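Tudor and KH domain-containing protein homolog (Drosophila melanogaster, PDB 5YGB) binds the N-terminus of Piwi through its extended Tudor domain and takes part in piRNA metabolism, which silences transposons in the germline. Local coordinates at residues 28-31 and 32-36; 201-205 and 206-210. The protein carries 1 engineered substitution. One frame throughout, in Å; residues are numbered along the deposited sequence.

Interaction 1 of 2, residues 28-31 and 32-36; sequences KKLA and SMVQE. Engineered in segment 28-31: Ala31 (natural residue Asp).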
ATOM      1  N   LYS A  28       0.841   8.898  13.468  1.00 13.04           N
ATOM      2  CA  LYS A  28       0.589  10.311  13.719  0.57 12.08           C
ATOM      3  C   LYS A  28       1.479  11.165  12.822  1.00 13.71           C
ATOM      4  O   LYS A  28       1.029  12.153  12.234  1.00 13.35           O
ATOM      5  CB  LYS A  28       0.814  10.646  15.195  0.57 12.59           C
ATOM      6  CG  LYS A  28      -0.218  10.001  16.127  0.57 12.59           C
ATOM      7  CD  LYS A  28      -0.113  10.511  17.561  0.57 12.19           C
ATOM      8  CE  LYS A  28       1.192  10.094  18.227  0.57 16.55           C
ATOM      9  NZ  LYS A  28       1.274  10.646  19.611  0.57 19.17           N
ATOM     10  N   LYS A  29       2.746  10.778  12.690  1.00 13.40           N
ATOM     11  CA  LYS A  29       3.661  11.499  11.819  1.00 14.62           C
ATOM     12  C   LYS A  29       3.222  11.392  10.361  1.00 12.50           C
ATOM     13  O   LYS A  29       3.322  12.363   9.614  1.00 13.48           O
ATOM     14  CB  LYS A  29       5.098  10.978  11.980  1.00 16.01           C
ATOM     15  CG  LYS A  29       5.792  11.486  13.236  1.00 18.28           C
ATOM     16  CD  LYS A  29       7.236  11.016  13.331  1.00 24.95           C
ATOM     17  CE  LYS A  29       7.344   9.591  13.829  1.00 32.12           C
ATOM     18  NZ  LYS A  29       8.725   9.055  13.657  1.00 38.39           N
ATOM     19  N   LEU A  30       2.741  10.226   9.940  1.00 11.31           N
ATOM     20  CA  LEU A  30       2.243  10.093   8.570  1.00 11.73           C
ATOM     21  C   LEU A  30       1.066  11.034   8.310  1.00 12.23           C
ATOM     22  O   LEU A  30       1.041  11.722   7.286  1.00 12.16           O
ATOM     23  CB  LEU A  30       1.832   8.650   8.262  1.00 11.60           C
ATOM     24  CG  LEU A  30       1.225   8.438   6.871  1.00 10.54           C
ATOM     25  CD1 LEU A  30       2.181   8.841   5.756  1.00 11.73           C
ATOM     26  CD2 LEU A  30       0.800   6.980   6.720  1.00 13.10           C
ATOM     27  N   ALA A  31       0.095  11.081   9.221  1.00 11.93           N
ATOM     28  CA  ALA A  31      -1.060  11.955   9.032  1.00 12.16           C
ATOM     29  C   ALA A  31      -0.634  13.416   8.959  1.00 13.10           C
ATOM     30  O   ALA A  31      -1.136  14.183   8.120  1.00 13.19           O
ATOM     31  CB  ALA A  31      -2.067  11.745  10.152  1.00 12.71           C
ATOM     32  N   SER A  32       0.320  13.799   9.800  1.00 12.99           N
ATOM     33  CA  SER A  32       0.860  15.150   9.770  1.00 14.56           C
ATOM     34  C   SER A  32       1.563  15.444   8.450  1.00 14.20           C
ATOM     35  O   SER A  32       1.423  16.537   7.890  1.00 16.01           O
ATOM     36  CB  SER A  32       1.820  15.363  10.935  1.00 15.91           C
ATOM     37  OG  SER A  32       1.126  15.272  12.170  1.00 22.74           O
ATOM     38  N   MET A  33       2.303  14.467   7.939  1.00 13.93           N
ATOM     39  CA  MET A  33       3.029  14.643   6.690  1.00 15.03           C
ATOM     40  C   MET A  33       2.088  14.752   5.501  1.00 13.32           C
ATOM     41  O   MET A  33       2.313  15.563   4.595  1.00 13.04           O
ATOM     42  CB  MET A  33       4.003  13.488   6.484  1.00 14.35           C
ATOM     43  CG  MET A  33       4.884  13.671   5.243  1.00 13.57           C
ATOM     44  SD  MET A  33       5.904  12.230   4.876  1.00 16.70           S
ATOM     45  CE  MET A  33       4.645  11.068   4.427  1.00 18.58           C
ATOM     46  N   VAL A  34       1.036  13.936   5.479  1.00 12.22           N
ATOM     47  CA  VAL A  34       0.076  14.049   4.389  1.00 13.68           C
ATOM     48  C   VAL A  34      -0.551  15.446   4.397  1.00 13.56           C
ATOM     49  O   VAL A  34      -0.655  16.091   3.356  1.00 15.00           O
ATOM     50  CB  VAL A  34      -1.019  12.966   4.460  1.00 14.86           C
ATOM     51  CG1 VAL A  34      -2.044  13.182   3.364  1.00 18.32           C
ATOM     52  CG2 VAL A  34      -0.393  11.590   4.315  1.00 14.08           C
ATOM     53  N   GLN A  35      -0.928  15.945   5.566  1.00 13.37           N
ATOM     54  CA  GLN A  35      -1.456  17.303   5.658  1.00 15.46           C
ATOM     55  C   GLN A  35      -0.447  18.336   5.161  1.00 15.16           C
ATOM     56  O   GLN A  35      -0.795  19.234   4.376  1.00 15.17           O
ATOM     57  CB  GLN A  35      -1.867  17.611   7.099  1.00 16.75           C
ATOM     58  CG  GLN A  35      -2.559  18.957   7.260  1.00 19.48           C
ATOM     59  CD  GLN A  35      -2.712  19.360   8.712  1.00 33.81           C
ATOM     60  OE1 GLN A  35      -2.630  18.524   9.608  1.00 31.58           O
ATOM     61  NE2 GLN A  35      -2.937  20.648   8.954  1.00 39.52           N
ATOM     62  N   GLU A  36       0.803  18.213   5.588  1.00 13.92           N
ATOM     63  CA  GLU A  36       1.789  19.222   5.230  1.00 14.94           C
ATOM     64  C   GLU A  36       2.147  19.165   3.750  1.00 14.15           C
ATOM     65  O   GLU A  36       2.274  20.207   3.091  1.00 14.27           O
ATOM     66  CB  GLU A  36       3.056  19.085   6.071  1.00 15.09           C
ATOM     67  CG  GLU A  36       4.065  20.149   5.725  1.00 20.41           C
ATOM     68  CD  GLU A  36       5.341  20.082   6.535  1.00 21.10           C
ATOM     69  OE1 GLU A  36       5.475  19.190   7.403  1.00 27.63           O
ATOM     70  OE2 GLU A  36       6.218  20.935   6.289  1.00 23.11           O
TER
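Leu30 meets Met33 and Val34 on one flank of helix 25-41, and its CD1 methyl does the touching in both cases. Met33 CE lies 3.6 Å from Leu30 CD1, and the two side chains slant across each other. Met33 gets there by a bend at its far end: CG and SD run outward in an extended chain, then chi3 of 67° folds the terminal methyl back over the leucine. Val34 is packed one turn on. Its CG2 is 4.0 Å from Leu30 CD1 and only 3.3 Å from Leu30 O, so this branch presses on the backbone as well as on the side chain. That carbonyl is also the acceptor for Val34 N at 2.9 Å, a nearly straight bond with an N-H...O angle of 164°. This buried flank rests on the Tudor core: Met33 touches Arg73, Val34 touches Tyr72 and Tyr98, and Leu30 and Met33 both reach Asp97.

The other flank is open. Lys28 and Lys29 point away from the following turn, and Ala31, an engineered replacement for the natural aspartate, has a single methyl as its side chain and no polar group there. Here the backbone does the joining, with Ser32 N 3.0 Å from Lys28 O and Gln35 N 3.1 Å from Ala31 O. Ser32 OG stands 3.1 Å from the same Lys28 O, chi1 of -64° setting it beside its own backbone N. The chemistry therefore implies an amphipathic helix, with apolar methyls held against the domain and polar or charged residues on the exposed side, where Glu36 pairs with Arg113.

Interaction 2 of 2, residues 201-205 and 206-210; sequences SELNI and ADLMI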
ATOM      1  N   SER A 201     -15.566 -11.351  18.847  1.00 23.87           N
ATOM      2  CA  SER A 201     -15.132 -12.727  18.483  1.00 22.57           C
ATOM      3  C   SER A 201     -13.722 -13.077  18.979  1.00 20.56           C
ATOM      4  O   SER A 201     -12.805 -12.246  18.928  1.00 20.92           O
ATOM      5  CB  SER A 201     -15.190 -12.913  16.961  1.00 23.94           C
ATOM      6  OG  SER A 201     -14.588 -14.134  16.590  1.00 24.73           O
ATOM      7  N   GLU A 202     -13.560 -14.313  19.447  1.00 19.30           N
ATOM      8  CA  GLU A 202     -12.262 -14.851  19.857  1.00 19.63           C
ATOM      9  C   GLU A 202     -11.450 -15.382  18.662  1.00 18.93           C
ATOM     10  O   GLU A 202     -10.297 -15.800  18.805  1.00 23.29           O
ATOM     11  CB  GLU A 202     -12.436 -15.985  20.886  1.00 19.67           C
ATOM     12  CG  GLU A 202     -13.072 -15.554  22.204  1.00 27.53           C
ATOM     13  CD  GLU A 202     -13.283 -16.704  23.182  1.00 40.98           C
ATOM     14  OE1 GLU A 202     -13.500 -17.851  22.728  1.00 34.95           O
ATOM     15  OE2 GLU A 202     -13.238 -16.460  24.408  1.00 27.63           O
ATOM     16  N   LEU A 203     -12.075 -15.381  17.491  1.00 19.68           N
ATOM     17  CA  LEU A 203     -11.450 -15.915  16.285  1.00 19.52           C
ATOM     18  C   LEU A 203     -10.712 -14.819  15.543  1.00 18.54           C
ATOM     19  O   LEU A 203     -11.180 -13.678  15.485  1.00 22.97           O
ATOM     20  CB  LEU A 203     -12.499 -16.531  15.357  1.00 19.63           C
ATOM     21  CG  LEU A 203     -12.935 -17.993  15.532  1.00 24.15           C
ATOM     22  CD1 LEU A 203     -13.370 -18.299  16.952  1.00 35.16           C
ATOM     23  CD2 LEU A 203     -14.058 -18.297  14.545  1.00 26.78           C
ATOM     24  N   ASN A 204      -9.576 -15.160  14.956  1.00 17.95           N
ATOM     25  CA  ASN A 204      -8.872 -14.195  14.125  1.00 17.56           C
ATOM     26  C   ASN A 204      -9.464 -14.193  12.713  1.00 17.63           C
ATOM     27  O   ASN A 204     -10.359 -14.988  12.409  1.00 17.43           O
ATOM     28  CB  ASN A 204      -7.362 -14.470  14.122  1.00 20.57           C
ATOM     29  CG  ASN A 204      -6.996 -15.810  13.517  1.00 19.85           C
ATOM     30  OD1 ASN A 204      -7.561 -16.238  12.514  1.00 22.94           O
ATOM     31  ND2 ASN A 204      -6.025 -16.481  14.126  1.00 34.10           N
ATOM     32  N   ILE A 205      -8.980 -13.301  11.859  1.00 17.01           N
ATOM     33  CA  ILE A 205      -9.624 -13.073  10.573  1.00 14.46           C
ATOM     34  C   ILE A 205      -9.479 -14.290   9.640  1.00 15.79           C
ATOM     35  O   ILE A 205     -10.413 -14.626   8.924  1.00 15.20           O
ATOM     36  CB  ILE A 205      -9.076 -11.773   9.925  1.00 14.10           C
ATOM     37  CG1 ILE A 205      -9.676 -10.573  10.667  1.00 15.56           C
ATOM     38  CG2 ILE A 205      -9.413 -11.705   8.438  1.00 17.06           C
ATOM     39  CD1 ILE A 205      -9.254  -9.216  10.143  1.00 18.11           C
ATOM     40  N   ALA A 206      -8.338 -14.975   9.681  1.00 17.05           N
ATOM     41  CA  ALA A 206      -8.166 -16.218   8.929  1.00 15.76           C
ATOM     42  C   ALA A 206      -9.226 -17.243   9.323  1.00 16.63           C
ATOM     43  O   ALA A 206      -9.835 -17.889   8.465  1.00 15.91           O
ATOM     44  CB  ALA A 206      -6.779 -16.794   9.154  1.00 18.95           C
ATOM     45  N   ASP A 207      -9.451 -17.396  10.626  1.00 15.85           N
ATOM     46  CA  ASP A 207     -10.406 -18.395  11.084  1.00 17.72           C
ATOM     47  C   ASP A 207     -11.837 -17.977  10.766  1.00 17.11           C
ATOM     48  O   ASP A 207     -12.676 -18.837  10.472  1.00 17.22           O
ATOM     49  CB  ASP A 207     -10.224 -18.662  12.578  1.00 18.85           C
ATOM     50  CG  ASP A 207      -8.990 -19.506  12.865  1.00 26.13           C
ATOM     51  OD1 ASP A 207      -8.538 -20.222  11.949  1.00 28.89           O
ATOM     52  OD2 ASP A 207      -8.467 -19.448  13.995  1.00 29.06           O
ATOM     53  N   LEU A 208     -12.127 -16.681  10.807  1.00 17.00           N
ATOM     54  CA  LEU A 208     -13.433 -16.198  10.368  1.00 17.34           C
ATOM     55  C   LEU A 208     -13.659 -16.501   8.883  1.00 16.56           C
ATOM     56  O   LEU A 208     -14.734 -16.965   8.496  1.00 18.37           O
ATOM     57  CB  LEU A 208     -13.572 -14.702  10.634  1.00 18.42           C
ATOM     58  CG  LEU A 208     -13.730 -14.308  12.097  1.00 20.76           C
ATOM     59  CD1 LEU A 208     -13.625 -12.797  12.247  1.00 24.43           C
ATOM     60  CD2 LEU A 208     -15.065 -14.808  12.644  1.00 21.04           C
ATOM     61  N   MET A 209     -12.652 -16.262   8.052  1.00 15.56           N
ATOM     62  CA  MET A 209     -12.814 -16.526   6.629  0.58 17.03           C
ATOM     63  C   MET A 209     -12.982 -18.015   6.336  1.00 16.86           C
ATOM     64  O   MET A 209     -13.813 -18.379   5.513  1.00 18.90           O
ATOM     65  CB  MET A 209     -11.642 -15.956   5.842  0.58 15.31           C
ATOM     66  CG  MET A 209     -11.600 -14.436   5.870  0.58 16.72           C
ATOM     67  SD  MET A 209     -10.407 -13.746   4.715  0.58 16.94           S
ATOM     68  CE  MET A 209     -11.104 -14.229   3.130  0.58 15.70           C
ATOM     69  N   ILE A 210     -12.231 -18.869   7.028  1.00 17.63           N
ATOM     70  CA  ILE A 210     -12.332 -20.308   6.824  1.00 16.78           C
ATOM     71  C   ILE A 210     -13.682 -20.831   7.305  1.00 17.51           C
ATOM     72  O   ILE A 210     -14.370 -21.541   6.572  1.00 18.28           O
ATOM     73  CB  ILE A 210     -11.193 -21.059   7.553  1.00 15.38           C
ATOM     74  CG1 ILE A 210      -9.855 -20.728   6.891  1.00 17.77           C
ATOM     75  CG2 ILE A 210     -11.429 -22.564   7.502  1.00 19.06           C
ATOM     76  CD1 ILE A 210      -8.630 -21.193   7.686  1.00 20.79           C
TER
HETATM   77  O   HOH W   1      -8.717 -17.738  15.847  1.00 32.40           O
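The side-chain amide of Asn204 and the carboxylate of Asp207 are the flat groups, their planes inclined by 24° to each other. The carboxylate is offset above one face of the amide, with OD2 of Asp207 3.8 Å from Asn204 ND2, and a water molecule lies over that same face. On the other side of the amide plane, beyond its oxygen, Ala206 CB comes within 3.5 Å of Asn204 OD1. Asp207 N stands off the oxygen end and donates to Asn204 OD1 at 2.9 Å, almost in line with the side-chain C=O (165° at the oxygen). What brings OD1 there is chi1 of 63°, which tucks CG between the backbone N and the carbonyl carbon.

Asn204 is thus the N-cap of helix 205-211, and Asp207 is the third residue after it. A capping box would have the Asp207 side chain accept directly from Asn204 N; here water spans that half, accepting from Asn204 N at 2.9 Å and donating to Asp207 OD2. A carboxylate at this end would probably also be favoured by the helix dipole. A leucine in place of Asn204 has no oxygen to offer Asp207 N, which would probably be left without a capping acceptor, so that the first turn frays more easily.

Upstream, Ser201 OG accepts from Leu203 N at 2.9 Å in an ST turn. Leu203 then crosses Leu208 obliquely, their CD2 methyls 4.1 Å apart. Further along, Ile205 CG2 faces Met209 CG at 4.3 Å, and both residues bury their side chains against Phe150 and Leu153 of helix 144-154.

Interaction 1 comes first along the chain, within helix 25-41; interaction 2 follows near the C-terminus, where the loop after strand 188-195 enters helix 205-211. Their centres are 32 Å apart and their nearest atoms about 19 Å, so they do not touch. Helix 25-41 follows strands 5-12 and 17-22, which share a mixed sheet with strands 124-128, 162-171 and 188-195, and packs on strand 70-81 of the separate antiparallel Tudor sheet. Residues 201-210 lie beside the mixed sheet and helix 144-154. This two-part layout is consistent with an extended Tudor domain, in which a staphylococcal-nuclease-like part, interrupted in sequence by the Tudor core, closes up from both chain ends.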